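Local coordinates for uncharacterized protein SP1917 (Streptococcus pneumoniae, PDB 3C9P), which is of unknown function but belongs to the DUF2200 family of conserved bacterial proteins and folds as a small, mainly helical single chain, at residues A15-L20 / E32-V37; T38-G43 / K118-K123; F62-P67 / D90-E95; A75-I80 / R84-D89. One frame throughout, in Å; residues are numbered along the deposited sequence.

Contact 1 of 4, residues A15-L20 / E32-V37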
loop_
_atom_site.group_PDB
_atom_site.type_symbol
_atom_site.label_atom_id
_atom_site.label_comp_id
_atom_site.label_asym_id
_atom_site.label_seq_id
_atom_site.Cartn_x
_atom_site.Cartn_y
_atom_site.Cartn_z
ATOM N N ALA A 15 -1.501 -12.865 4.180
ATOM C CA ALA A 15 -0.063 -13.081 4.229
ATOM C C ALA A 15 0.762 -11.972 3.604
ATOM O O ALA A 15 1.781 -11.553 4.164
ATOM C CB ALA A 15 0.288 -14.399 3.565
ATOM N N VAL A 16 0.359 -11.514 2.423
ATOM C CA VAL A 16 1.084 -10.406 1.777
ATOM C C VAL A 16 1.068 -9.131 2.650
ATOM O O VAL A 16 2.110 -8.477 2.832
ATOM C CB VAL A 16 0.557 -10.115 0.331
ATOM C CG1 VAL A 16 1.339 -8.928 -0.302
ATOM C CG2 VAL A 16 0.717 -11.395 -0.560
ATOM N N TYR A 17 -0.115 -8.769 3.158
ATOM C CA TYR A 17 -0.263 -7.566 3.959
ATOM C C TYR A 17 0.486 -7.669 5.282
ATOM O O TYR A 17 1.145 -6.690 5.732
ATOM C CB TYR A 17 -1.765 -7.264 4.176
ATOM C CG TYR A 17 -2.023 -5.952 4.858
ATOM C CD1 TYR A 17 -1.837 -4.737 4.172
ATOM C CD2 TYR A 17 -2.464 -5.915 6.181
ATOM C CE1 TYR A 17 -2.066 -3.520 4.802
ATOM C CE2 TYR A 17 -2.713 -4.692 6.823
ATOM C CZ TYR A 17 -2.499 -3.508 6.120
ATOM O OH TYR A 17 -2.736 -2.318 6.734
ATOM N N LEU A 18 0.419 -8.844 5.912
ATOM C CA LEU A 18 1.183 -9.068 7.150
ATOM C C LEU A 18 2.709 -9.004 6.952
ATOM O O LEU A 18 3.451 -8.551 7.839
ATOM C CB LEU A 18 0.760 -10.363 7.852
ATOM C CG LEU A 18 -0.685 -10.367 8.388
ATOM C CD1 LEU A 18 -1.052 -11.788 8.796
ATOM C CD2 LEU A 18 -0.827 -9.432 9.536
ATOM N N ALA A 19 3.180 -9.412 5.780
ATOM C CA ALA A 19 4.599 -9.216 5.445
ATOM C C ALA A 19 4.991 -7.739 5.327
ATOM O O ALA A 19 6.108 -7.378 5.699
ATOM C CB ALA A 19 4.956 -9.981 4.150
ATOM N N LEU A 20 4.102 -6.890 4.787
ATOM C CA LEU A 20 4.331 -5.425 4.773
ATOM C C LEU A 20 4.510 -4.896 6.198
ATOM O O LEU A 20 5.460 -4.166 6.509
ATOM C CB LEU A 20 3.146 -4.665 4.140
ATOM C CG LEU A 20 2.802 -4.656 2.651
ATOM C CD1 LEU A 20 1.595 -3.759 2.438
ATOM C CD2 LEU A 20 3.969 -4.199 1.789
ATOM N N GLU A 32 -0.200 0.004 13.029
ATOM C CA GLU A 32 -1.241 1.002 12.820
ATOM C C GLU A 32 -0.899 1.971 11.688
ATOM O O GLU A 32 -1.776 2.361 10.943
ATOM C CB GLU A 32 -1.554 1.768 14.125
ATOM C CG GLU A 32 -2.841 2.602 14.070
ATOM C CD GLU A 32 -4.157 1.817 13.802
ATOM O OE1 GLU A 32 -4.291 0.628 14.172
ATOM O OE2 GLU A 32 -5.092 2.427 13.236
ATOM N N SER A 33 0.377 2.330 11.529
ATOM C CA SER A 33 0.784 3.263 10.472
ATOM C C SER A 33 0.520 2.703 9.072
ATOM O O SER A 33 0.151 3.446 8.136
ATOM C CB SER A 33 2.268 3.614 10.596
ATOM O OG SER A 33 2.563 4.058 11.896
ATOM N N VAL A 34 0.729 1.399 8.927
ATOM C CA VAL A 34 0.462 0.685 7.682
ATOM C C VAL A 34 -1.018 0.706 7.368
ATOM O O VAL A 34 -1.403 1.014 6.218
ATOM C CB VAL A 34 0.986 -0.775 7.695
ATOM C CG1 VAL A 34 0.657 -1.493 6.367
ATOM C CG2 VAL A 34 2.493 -0.786 7.905
ATOM N N HIS A 35 -1.851 0.381 8.361
ATOM C CA HIS A 35 -3.306 0.426 8.159
ATOM C C HIS A 35 -3.731 1.828 7.695
ATOM O O HIS A 35 -4.576 1.955 6.814
ATOM C CB HIS A 35 -4.114 0.131 9.436
ATOM C CG HIS A 35 -3.706 -1.110 10.171
ATOM N ND1 HIS A 35 -3.268 -2.259 9.539
ATOM C CD2 HIS A 35 -3.711 -1.387 11.491
ATOM C CE1 HIS A 35 -2.976 -3.172 10.451
ATOM N NE2 HIS A 35 -3.244 -2.669 11.641
ATOM N N GLN A 36 -3.182 2.859 8.344
ATOM C CA GLN A 36 -3.527 4.259 8.062
ATOM C C GLN A 36 -3.188 4.653 6.612
ATOM O O GLN A 36 -4.012 5.234 5.917
ATOM C CB GLN A 36 -2.873 5.199 9.102
ATOM C CG GLN A 36 -3.570 5.129 10.508
ATOM C CD GLN A 36 -2.770 5.734 11.668
ATOM O OE1 GLN A 36 -1.585 6.081 11.537
ATOM N NE2 GLN A 36 -3.419 5.840 12.832
ATOM N N VAL A 37 -1.978 4.340 6.149
ATOM C CA VAL A 37 -1.620 4.705 4.748
ATOM C C VAL A 37 -2.373 3.835 3.717
ATOM O O VAL A 37 -2.696 4.306 2.632
ATOM C CB VAL A 37 -0.065 4.726 4.438
ATOM C CG1 VAL A 37 0.707 5.670 5.438
ATOM C CG2 VAL A 37 0.532 3.304 4.439
#

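Contact 2 of 4, residues T38-G43 / K118-K123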
loop_
_atom_site.group_PDB
_atom_site.type_symbol
_atom_site.label_atom_id
_atom_site.label_comp_id
_atom_site.label_asym_id
_atom_site.label_seq_id
_atom_site.Cartn_x
_atom_site.Cartn_y
_atom_site.Cartn_z
ATOM N N THR A 38 -2.675 2.584 4.067
ATOM C CA THR A 38 -3.435 1.713 3.174
ATOM C C THR A 38 -4.864 2.270 3.030
ATOM O O THR A 38 -5.393 2.364 1.918
ATOM C CB THR A 38 -3.473 0.264 3.697
ATOM O OG1 THR A 38 -2.126 -0.217 3.835
ATOM C CG2 THR A 38 -4.257 -0.647 2.734
ATOM N N SER A 39 -5.483 2.590 4.156
ATOM C CA SER A 39 -6.814 3.215 4.180
ATOM C C SER A 39 -6.862 4.525 3.356
ATOM O O SER A 39 -7.764 4.741 2.550
ATOM C CB SER A 39 -7.198 3.511 5.627
ATOM O OG SER A 39 -8.467 4.166 5.680
ATOM N N TRP A 40 -5.871 5.384 3.561
ATOM C CA TRP A 40 -5.768 6.636 2.811
ATOM C C TRP A 40 -5.730 6.397 1.300
ATOM O O TRP A 40 -6.494 6.994 0.545
ATOM C CB TRP A 40 -4.527 7.412 3.271
ATOM C CG TRP A 40 -4.329 8.685 2.507
ATOM C CD1 TRP A 40 -4.970 9.871 2.683
ATOM C CD2 TRP A 40 -3.417 8.877 1.442
ATOM N NE1 TRP A 40 -4.505 10.800 1.791
ATOM C CE2 TRP A 40 -3.538 10.213 1.023
ATOM C CE3 TRP A 40 -2.464 8.051 0.829
ATOM C CZ2 TRP A 40 -2.780 10.740 -0.008
ATOM C CZ3 TRP A 40 -1.716 8.574 -0.215
ATOM C CH2 TRP A 40 -1.859 9.914 -0.599
ATOM N N LEU A 41 -4.869 5.484 0.874
ATOM C CA LEU A 41 -4.689 5.193 -0.546
ATOM C C LEU A 41 -5.930 4.633 -1.218
ATOM O O LEU A 41 -6.314 5.080 -2.314
ATOM C CB LEU A 41 -3.528 4.195 -0.750
ATOM C CG LEU A 41 -3.362 3.681 -2.172
ATOM C CD1 LEU A 41 -2.924 4.838 -3.125
ATOM C CD2 LEU A 41 -2.336 2.553 -2.209
ATOM N N THR A 42 -6.547 3.653 -0.568
ATOM C CA THR A 42 -7.582 2.846 -1.203
ATOM C C THR A 42 -9.014 3.304 -0.910
ATOM O O THR A 42 -9.924 2.960 -1.650
ATOM C CB THR A 42 -7.459 1.388 -0.737
ATOM O OG1 THR A 42 -7.648 1.368 0.671
ATOM C CG2 THR A 42 -6.065 0.801 -1.083
ATOM N N GLY A 43 -9.228 4.051 0.168
ATOM C CA GLY A 43 -10.585 4.404 0.588
ATOM C C GLY A 43 -11.241 3.379 1.515
ATOM O O GLY A 43 -12.310 3.635 2.053
ATOM N N LYS A 118 3.153 14.452 3.054
ATOM C CA LYS A 118 3.993 14.447 1.858
ATOM C C LYS A 118 3.171 14.510 0.573
ATOM O O LYS A 118 3.570 15.160 -0.395
ATOM C CB LYS A 118 4.864 13.189 1.853
ATOM C CG LYS A 118 5.972 13.150 0.831
ATOM C CD LYS A 118 6.888 11.921 1.088
ATOM C CE LYS A 118 7.997 12.204 2.120
ATOM N NZ LYS A 118 8.955 13.269 1.613
ATOM N N TYR A 119 2.032 13.824 0.553
ATOM C CA TYR A 119 1.321 13.622 -0.701
ATOM C C TYR A 119 0.035 14.419 -0.790
ATOM O O TYR A 119 -0.504 14.586 -1.876
ATOM C CB TYR A 119 1.083 12.133 -0.964
ATOM C CG TYR A 119 2.381 11.365 -1.206
ATOM C CD1 TYR A 119 3.124 11.572 -2.367
ATOM C CD2 TYR A 119 2.882 10.460 -0.241
ATOM C CE1 TYR A 119 4.343 10.890 -2.584
ATOM C CE2 TYR A 119 4.102 9.762 -0.455
ATOM C CZ TYR A 119 4.801 9.962 -1.634
ATOM O OH TYR A 119 5.995 9.294 -1.856
ATOM N N GLU A 120 -0.459 14.908 0.342
ATOM C CA GLU A 120 -1.666 15.712 0.283
ATOM C C GLU A 120 -1.273 17.098 -0.228
ATOM O O GLU A 120 -0.348 17.750 0.257
ATOM C CB GLU A 120 -2.487 15.664 1.587
ATOM C CG GLU A 120 -3.360 14.383 1.673
ATOM C CD GLU A 120 -4.341 14.323 2.866
ATOM O OE1 GLU A 120 -3.997 14.777 3.974
ATOM O OE2 GLU A 120 -5.465 13.789 2.694
ATOM N N LYS A 121 -1.913 17.504 -1.312
ATOM C CA LYS A 121 -1.522 18.753 -1.933
ATOM C C LYS A 121 -2.627 19.780 -1.742
ATOM O O LYS A 121 -3.795 19.460 -1.929
ATOM C CB LYS A 121 -1.213 18.544 -3.403
ATOM C CG LYS A 121 -0.134 17.490 -3.664
ATOM C CD LYS A 121 1.249 17.948 -3.199
ATOM C CE LYS A 121 2.288 16.843 -3.534
ATOM N NZ LYS A 121 3.643 17.204 -3.062
ATOM N N HIS A 122 -2.251 20.991 -1.355
ATOM C CA HIS A 122 -3.221 22.092 -1.168
ATOM C C HIS A 122 -2.992 23.172 -2.203
ATOM O O HIS A 122 -1.859 23.371 -2.628
ATOM C CB HIS A 122 -3.105 22.670 0.250
ATOM C CG HIS A 122 -3.209 21.620 1.309
ATOM N ND1 HIS A 122 -4.323 20.820 1.446
ATOM C CD2 HIS A 122 -2.334 21.218 2.259
ATOM C CE1 HIS A 122 -4.128 19.962 2.434
ATOM N NE2 HIS A 122 -2.929 20.185 2.945
ATOM N N LYS A 123 -4.070 23.853 -2.604
ATOM C CA LYS A 123 -3.976 25.012 -3.505
ATOM C C LYS A 123 -3.189 26.129 -2.854
ATOM O O LYS A 123 -2.617 26.987 -3.533
ATOM C CB LYS A 123 -5.372 25.489 -3.934
ATOM C CG LYS A 123 -6.070 24.442 -4.808
ATOM C CD LYS A 123 -7.496 24.829 -5.179
ATOM C CE LYS A 123 -8.198 23.627 -5.815
ATOM N NZ LYS A 123 -9.631 23.947 -6.104
ATOM O OXT LYS A 123 -3.112 26.183 -1.614
#

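Contact 3 of 4, residues F62-P67 / D90-E95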
loop_
_atom_site.group_PDB
_atom_site.type_symbol
_atom_site.label_atom_id
_atom_site.label_comp_id
_atom_site.label_asym_id
_atom_site.label_seq_id
_atom_site.Cartn_x
_atom_site.Cartn_y
_atom_site.Cartn_z
ATOM N N PHE A 62 -8.197 -7.531 -3.364
ATOM C CA PHE A 62 -8.212 -6.399 -2.409
ATOM C C PHE A 62 -8.079 -5.040 -3.124
ATOM O O PHE A 62 -8.898 -4.130 -2.925
ATOM C CB PHE A 62 -7.103 -6.576 -1.362
ATOM C CG PHE A 62 -7.020 -5.455 -0.364
ATOM C CD1 PHE A 62 -7.837 -5.442 0.760
ATOM C CD2 PHE A 62 -6.132 -4.419 -0.555
ATOM C CE1 PHE A 62 -7.746 -4.399 1.703
ATOM C CE2 PHE A 62 -6.039 -3.360 0.384
ATOM C CZ PHE A 62 -6.849 -3.372 1.509
ATOM N N PHE A 63 -7.050 -4.915 -3.958
ATOM C CA PHE A 63 -6.868 -3.726 -4.794
ATOM C C PHE A 63 -7.929 -3.509 -5.868
ATOM O O PHE A 63 -8.315 -2.356 -6.106
ATOM C CB PHE A 63 -5.449 -3.684 -5.384
ATOM C CG PHE A 63 -4.440 -3.255 -4.394
ATOM C CD1 PHE A 63 -3.906 -4.156 -3.503
ATOM C CD2 PHE A 63 -4.080 -1.914 -4.293
ATOM C CE1 PHE A 63 -2.949 -3.745 -2.524
ATOM C CE2 PHE A 63 -3.131 -1.503 -3.334
ATOM C CZ PHE A 63 -2.582 -2.425 -2.450
ATOM N N ARG A 64 -8.411 -4.582 -6.500
ATOM C CA ARG A 64 -9.439 -4.430 -7.543
ATOM C C ARG A 64 -10.713 -3.850 -6.962
ATOM O O ARG A 64 -11.444 -3.155 -7.654
ATOM C CB ARG A 64 -9.763 -5.743 -8.261
ATOM C CG ARG A 64 -8.634 -6.295 -9.109
ATOM C CD ARG A 64 -9.069 -7.621 -9.756
ATOM N NE ARG A 64 -7.963 -8.198 -10.535
ATOM C CZ ARG A 64 -7.235 -9.251 -10.168
ATOM N NH1 ARG A 64 -7.502 -9.904 -9.039
ATOM N NH2 ARG A 64 -6.239 -9.669 -10.953
ATOM N N GLN A 65 -10.971 -4.142 -5.700
ATOM C CA GLN A 65 -12.233 -3.737 -5.050
ATOM C C GLN A 65 -12.142 -2.532 -4.107
ATOM O O GLN A 65 -13.114 -2.223 -3.354
ATOM C CB GLN A 65 -12.830 -4.947 -4.334
ATOM C CG GLN A 65 -13.235 -6.049 -5.329
ATOM C CD GLN A 65 -13.678 -7.324 -4.636
ATOM O OE1 GLN A 65 -12.885 -7.986 -3.967
ATOM N NE2 GLN A 65 -14.947 -7.671 -4.787
ATOM N N ALA A 66 -11.008 -1.842 -4.148
ATOM C CA ALA A 66 -10.809 -0.634 -3.337
ATOM C C ALA A 66 -11.959 0.325 -3.594
ATOM O O ALA A 66 -12.346 0.562 -4.753
ATOM C CB ALA A 66 -9.487 0.032 -3.667
ATOM N N PRO A 67 -12.562 0.845 -2.520
ATOM C CA PRO A 67 -13.756 1.683 -2.753
ATOM C C PRO A 67 -13.510 3.042 -3.404
ATOM O O PRO A 67 -14.376 3.535 -4.119
ATOM C CB PRO A 67 -14.346 1.892 -1.345
ATOM C CG PRO A 67 -13.367 1.342 -0.389
ATOM C CD PRO A 67 -12.249 0.651 -1.092
ATOM N N ASP A 90 0.593 -1.697 -16.183
ATOM C CA ASP A 90 -0.476 -2.446 -15.555
ATOM C C ASP A 90 -1.034 -1.605 -14.397
ATOM O O ASP A 90 -0.310 -1.347 -13.419
ATOM C CB ASP A 90 0.121 -3.751 -15.031
ATOM C CG ASP A 90 -0.918 -4.698 -14.473
ATOM O OD1 ASP A 90 -2.018 -4.241 -14.091
ATOM O OD2 ASP A 90 -0.604 -5.912 -14.403
ATOM N N PRO A 91 -2.310 -1.172 -14.506
ATOM C CA PRO A 91 -2.893 -0.271 -13.524
ATOM C C PRO A 91 -3.035 -0.878 -12.144
ATOM O O PRO A 91 -2.977 -0.155 -11.141
ATOM C CB PRO A 91 -4.289 0.058 -14.103
ATOM C CG PRO A 91 -4.551 -0.987 -15.116
ATOM C CD PRO A 91 -3.235 -1.473 -15.612
ATOM N N LEU A 92 -3.237 -2.192 -12.084
ATOM C CA LEU A 92 -3.361 -2.854 -10.789
ATOM C C LEU A 92 -2.001 -2.890 -10.105
ATOM O O LEU A 92 -1.899 -2.531 -8.937
ATOM C CB LEU A 92 -3.942 -4.264 -10.920
ATOM C CG LEU A 92 -4.128 -5.053 -9.610
ATOM C CD1 LEU A 92 -5.053 -4.318 -8.638
ATOM C CD2 LEU A 92 -4.711 -6.444 -9.928
HETATM N N MSE A 93 -0.965 -3.325 -10.825
HETATM C CA MSE A 93 0.386 -3.310 -10.274
HETATM C C MSE A 93 0.781 -1.870 -9.849
HETATM O O MSE A 93 1.514 -1.675 -8.881
HETATM C CB MSE A 93 1.390 -3.859 -11.281
HETATM C CG MSE A 93 2.821 -4.088 -10.721
HETATM SE SE MSE A 93 2.819 -5.336 -9.178
HETATM C CE MSE A 93 2.783 -7.011 -10.176
ATOM N N GLN A 94 0.330 -0.869 -10.599
ATOM C CA GLN A 94 0.710 0.500 -10.276
ATOM C C GLN A 94 0.186 0.928 -8.893
ATOM O O GLN A 94 0.935 1.534 -8.134
ATOM C CB GLN A 94 0.324 1.461 -11.408
ATOM C CG GLN A 94 0.826 2.863 -11.234
ATOM C CD GLN A 94 0.450 3.768 -12.404
ATOM O OE1 GLN A 94 -0.727 3.952 -12.715
ATOM N NE2 GLN A 94 1.451 4.345 -13.043
ATOM N N GLU A 95 -1.063 0.585 -8.555
ATOM C CA GLU A 95 -1.642 0.884 -7.224
ATOM C C GLU A 95 -0.915 0.102 -6.130
ATOM O O GLU A 95 -0.669 0.621 -5.042
ATOM C CB GLU A 95 -3.151 0.566 -7.168
ATOM C CG GLU A 95 -4.029 1.274 -8.243
ATOM C CD GLU A 95 -3.939 2.807 -8.227
ATOM O OE1 GLU A 95 -3.158 3.374 -7.438
ATOM O OE2 GLU A 95 -4.671 3.450 -9.015
#

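Contact 4 of 4, residues A75-I80 / R84-D89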
loop_
_atom_site.group_PDB
_atom_site.type_symbol
_atom_site.label_atom_id
_atom_site.label_comp_id
_atom_site.label_asym_id
_atom_site.label_seq_id
_atom_site.Cartn_x
_atom_site.Cartn_y
_atom_site.Cartn_z
ATOM N N ALA A 75 0.623 11.614 -7.213
ATOM C CA ALA A 75 1.884 12.241 -6.784
ATOM C C ALA A 75 2.890 11.268 -6.151
ATOM O O ALA A 75 4.045 11.659 -5.910
ATOM C CB ALA A 75 1.595 13.419 -5.828
ATOM N N ILE A 76 2.460 10.027 -5.873
ATOM C CA ILE A 76 3.369 8.976 -5.397
ATOM C C ILE A 76 4.214 8.479 -6.586
ATOM O O ILE A 76 3.865 7.500 -7.295
ATOM C CB ILE A 76 2.634 7.799 -4.696
ATOM C CG1 ILE A 76 1.697 8.319 -3.594
ATOM C CG2 ILE A 76 3.659 6.824 -4.105
ATOM C CD1 ILE A 76 0.603 7.301 -3.150
ATOM N N THR A 77 5.317 9.182 -6.819
ATOM C CA THR A 77 6.192 8.895 -7.967
ATOM C C THR A 77 7.549 8.360 -7.457
ATOM O O THR A 77 7.794 8.334 -6.247
ATOM C CB THR A 77 6.411 10.153 -8.832
ATOM O OG1 THR A 77 6.979 11.187 -8.010
ATOM C CG2 THR A 77 5.085 10.650 -9.424
ATOM N N GLY A 78 8.416 7.926 -8.366
ATOM C CA GLY A 78 9.747 7.455 -7.974
ATOM C C GLY A 78 9.873 5.951 -8.079
ATOM O O GLY A 78 8.997 5.287 -8.631
ATOM N N LYS A 79 10.944 5.416 -7.514
ATOM C CA LYS A 79 11.320 4.022 -7.695
ATOM C C LYS A 79 10.930 3.204 -6.485
ATOM O O LYS A 79 11.006 3.680 -5.354
ATOM C CB LYS A 79 12.834 3.887 -7.888
ATOM C CG LYS A 79 13.404 4.489 -9.164
ATOM C CD LYS A 79 12.971 3.721 -10.375
ATOM C CE LYS A 79 14.088 2.871 -10.946
ATOM N NZ LYS A 79 13.829 2.658 -12.412
ATOM N N ILE A 80 10.532 1.965 -6.732
ATOM C CA ILE A 80 10.272 1.003 -5.670
ATOM C C ILE A 80 10.329 -0.369 -6.317
ATOM O O ILE A 80 10.008 -0.512 -7.499
ATOM C CB ILE A 80 8.902 1.285 -4.936
ATOM C CG1 ILE A 80 8.890 0.739 -3.502
ATOM C CG2 ILE A 80 7.693 0.811 -5.767
ATOM C CD1 ILE A 80 9.960 1.353 -2.570
ATOM N N ARG A 84 10.048 2.232 -11.975
ATOM C CA ARG A 84 9.480 3.567 -11.821
ATOM C C ARG A 84 7.955 3.493 -11.759
ATOM O O ARG A 84 7.312 3.064 -12.726
ATOM C CB ARG A 84 9.943 4.465 -12.958
ATOM C CG ARG A 84 9.747 5.892 -12.661
ATOM C CD ARG A 84 10.590 6.799 -13.564
ATOM N NE ARG A 84 12.015 6.804 -13.233
ATOM C CZ ARG A 84 12.554 7.357 -12.146
ATOM N NH1 ARG A 84 11.792 7.945 -11.228
ATOM N NH2 ARG A 84 13.869 7.301 -11.970
ATOM N N ILE A 85 7.381 3.949 -10.639
ATOM C CA ILE A 85 5.956 3.718 -10.340
ATOM C C ILE A 85 5.067 4.353 -11.391
ATOM O O ILE A 85 4.165 3.707 -11.935
ATOM C CB ILE A 85 5.601 4.253 -8.937
ATOM C CG1 ILE A 85 6.230 3.375 -7.845
ATOM C CG2 ILE A 85 4.080 4.333 -8.725
ATOM C CD1 ILE A 85 6.490 4.169 -6.533
ATOM N N GLU A 86 5.361 5.612 -11.710
ATOM C CA GLU A 86 4.588 6.357 -12.701
ATOM C C GLU A 86 4.673 5.786 -14.142
ATOM O O GLU A 86 3.860 6.139 -14.988
ATOM C CB GLU A 86 4.975 7.838 -12.695
ATOM C CG GLU A 86 6.429 8.084 -13.105
ATOM C CD GLU A 86 7.389 8.143 -11.916
ATOM O OE1 GLU A 86 7.149 7.474 -10.890
ATOM O OE2 GLU A 86 8.409 8.855 -12.013
ATOM N N GLU A 87 5.632 4.897 -14.396
ATOM C CA GLU A 87 5.786 4.255 -15.709
ATOM C C GLU A 87 5.247 2.833 -15.773
ATOM O O GLU A 87 5.415 2.150 -16.794
ATOM C CB GLU A 87 7.262 4.273 -16.124
ATOM C CG GLU A 87 7.702 5.679 -16.490
ATOM C CD GLU A 87 9.192 5.804 -16.749
ATOM O OE1 GLU A 87 9.902 4.770 -16.838
ATOM O OE2 GLU A 87 9.645 6.961 -16.869
ATOM N N ILE A 88 4.615 2.378 -14.696
ATOM C CA ILE A 88 4.036 1.028 -14.670
ATOM C C ILE A 88 2.753 0.975 -15.508
ATOM O O ILE A 88 1.772 1.659 -15.204
ATOM C CB ILE A 88 3.768 0.512 -13.223
ATOM C CG1 ILE A 88 5.079 0.443 -12.419
ATOM C CG2 ILE A 88 3.065 -0.877 -13.261
ATOM C CD1 ILE A 88 4.865 0.195 -10.923
ATOM N N ASP A 89 2.758 0.128 -16.530
ATOM C CA ASP A 89 1.640 0.053 -17.473
ATOM C C ASP A 89 0.385 -0.604 -16.912
ATOM O O ASP A 89 -0.735 -0.125 -17.141
ATOM C CB ASP A 89 2.074 -0.685 -18.731
ATOM C CG ASP A 89 2.722 0.225 -19.748
ATOM O OD1 ASP A 89 2.564 1.480 -19.654
ATOM O OD2 ASP A 89 3.400 -0.324 -20.654
HETATM O O HOH W 1 13.766 5.198 -14.566
#

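Contact 1 of 4, residues A15-L20 / E32-V37
Tyr17 and His35 meet rim to rim, neither ring lying over the face of the other: the centroids are 5.9 Å apart and the planes 24° from each other. His35 ND1 sits at the edge of the tyrosine ring, near its plane, while the edge of the imidazole receives Tyr17 OH, at ND1, Tyr17 CE2 and, from its own helix, Glu32 OE1. The contact illustrates how two consecutive helices of a mainly helical fold, 13-26 and 31-42, can be joined by one polar pair within apolar packing. With CG anti to the backbone N (chi1 -173°), the tyrosine ring reaches across to helix 31-42 and brings its hydroxyl to the imidazole, where Tyr17 OH and His35 ND1 form a hydrogen bond of 2.9 Å. All three touching residues are buried, so two polar atoms gain a partner inside the protein. Apolar side chains make up much of the setting: Val49 of helix 46-52 and Leu53 touch Tyr17, Phe13 meets its ring, and Leu106 of helix 91-107 packs on Val34. Val34 comes at the tyrosine from the opposite direction and obliquely to its ring, with CG1 3.7 Å from Tyr17 CE1 and 3.5 Å from Tyr17 OH.

Contact 2 of 4, residues T38-G43 / K118-K123
Apolar contact is carried by Trp40, whose six-membered ring reaches the last turn of helix 112-119: Trp40 CH2 lies 3.7 Å from Tyr119 CB, the two side chains crossing at about a right angle. A trans first torsion (chi1 178°) carries the indole away from helix 31-42. Next to CH2, toward NE1, Trp40 CZ2 is 4.1 Å from the methylene Glu120 CG.

Polar contact falls to the other ring of the indole. Trp40 NE1 donates to Glu120 OE2 over 3.3 Å, with an angle of 151° at the hydrogen, and the oxygen stays near the ring plane. The bond is long, and the donor comes from well above the carboxylate plane, 59° out of it, which suggests a modest interaction. Glu120 is modelled in two conformations and the bond is seen with one of them, so it is doubtful. The tyrosine hydroxyl takes no part here; it is bonded to Trp105 NE1.

Among its neighbours, the contact joins the last turn of helix 31-42 to the end of helix 112-119 and the residue after it, beside helix 91-107, whose Leu102 touches both Trp40 and Tyr119. The loop residues Val70, against Trp40, and Ile76, against Tyr119, add further packing.

Contact 3 of 4, residues F62-P67 / D90-E95
Leu92 divides its two methyl groups between successive residues of helix 59-64. Its CD1 presses on Phe63 CB at 3.3 Å, a tight approach for two carbons, while CD2 turns to Arg64. That second methyl lies over one face of the guanidinium, 3.4 Å above the plane and displaced toward the rim; Leu92 CD2 is 3.7 Å from both Arg64 NE and Arg64 NH2. The arginine chain, extended from CG to NE, crosses the leucine at about a right angle. One turn further along helix 91-107, Glu95 meets the phenyl ring of Phe63: Phe63 CD2 is 3.9 Å from Glu95 CB, and Phe63 CE2 lies obliquely to Glu95 O. No hydrogen bond links the two segments, so the contact rests on packing.

A second shell of contacts surrounds these groups. Phe62 CE2 lies over one face of the Phe63 ring, toward its rim. Asp61 holds the arginine through a salt bridge to NH1, and the Glu95 chain bends at chi2 and turns its carboxylate to salt bridges with Arg73 and Arg98. Behind Leu92, its backbone N donates to Asp90 OD1 at 3.1 Å, on the anti side but 33° out of the carboxylate plane. Asp90 is thus the N-cap of helix 91-107, and the whole is characteristic of helix-end packing: the capped first turn of one helix set against the last turn of another.

Contact 4 of 4, residues A75-I80 / R84-D89
Gly78 is gripped from both its backbone polar atoms by residues 84-89, at the foot of a small beta hairpin formed by strands 79-80 and 83-84. Its carbonyl oxygen accepts from Ile85 N at 2.9 Å, a nearly straight bond with 174° at the hydrogen. Its N-H is taken up by a side chain: Gly78 N donates to Glu86 OE1 at 2.9 Å, and the oxygen accepts with its syn lone pair. Glu86 reaches it with CG between the backbone N and the carbonyl carbon (chi1 64°) and a bend at chi2. The other oxygen of that carboxylate, Glu86 OE2, forms a salt bridge of 3.6 Å with Arg84 NH1. Beyond the glycine, Lys79 and Arg84 face each other as an antiparallel non-hydrogen-bonded pair. Lys79 CD lies over one face of the guanidinium, and the like charges share a water: Arg84 NE donates to it at 2.7 Å, and Lys79 NZ weakly at 3.3 Å. Outside the hairpin, Ile85 O accepts from Gln94 NE2, and Lys79 O from Lys101 NZ, both on helix 91-107. Ile85 also joins the apolar side of the contact, where its CG1 is 3.6 Å from Ile80 CG2.

In the fold
From the N terminus, contact 1 closes first, pairing helix 13-26 with helix 31-42 over a short linker. The rest of helix 31-42 opens contact 2, which closes only when helix 112-119 runs out, so its loop spans most of the chain. Nested inside it, contact 3 joins helix 59-64 to the start of helix 91-107, and contact 4, the hairpin, is nested within contact 3 in turn. None cross. Neighbouring contacts touch: Tyr17 packs on Thr38, Thr42 on Ala66 and Pro67, Tyr119 on Ala75 and Ile76, and Met93 CB on Ile88 CG2. Contacts 3 and 4 lie across the chain's centre from contact 1.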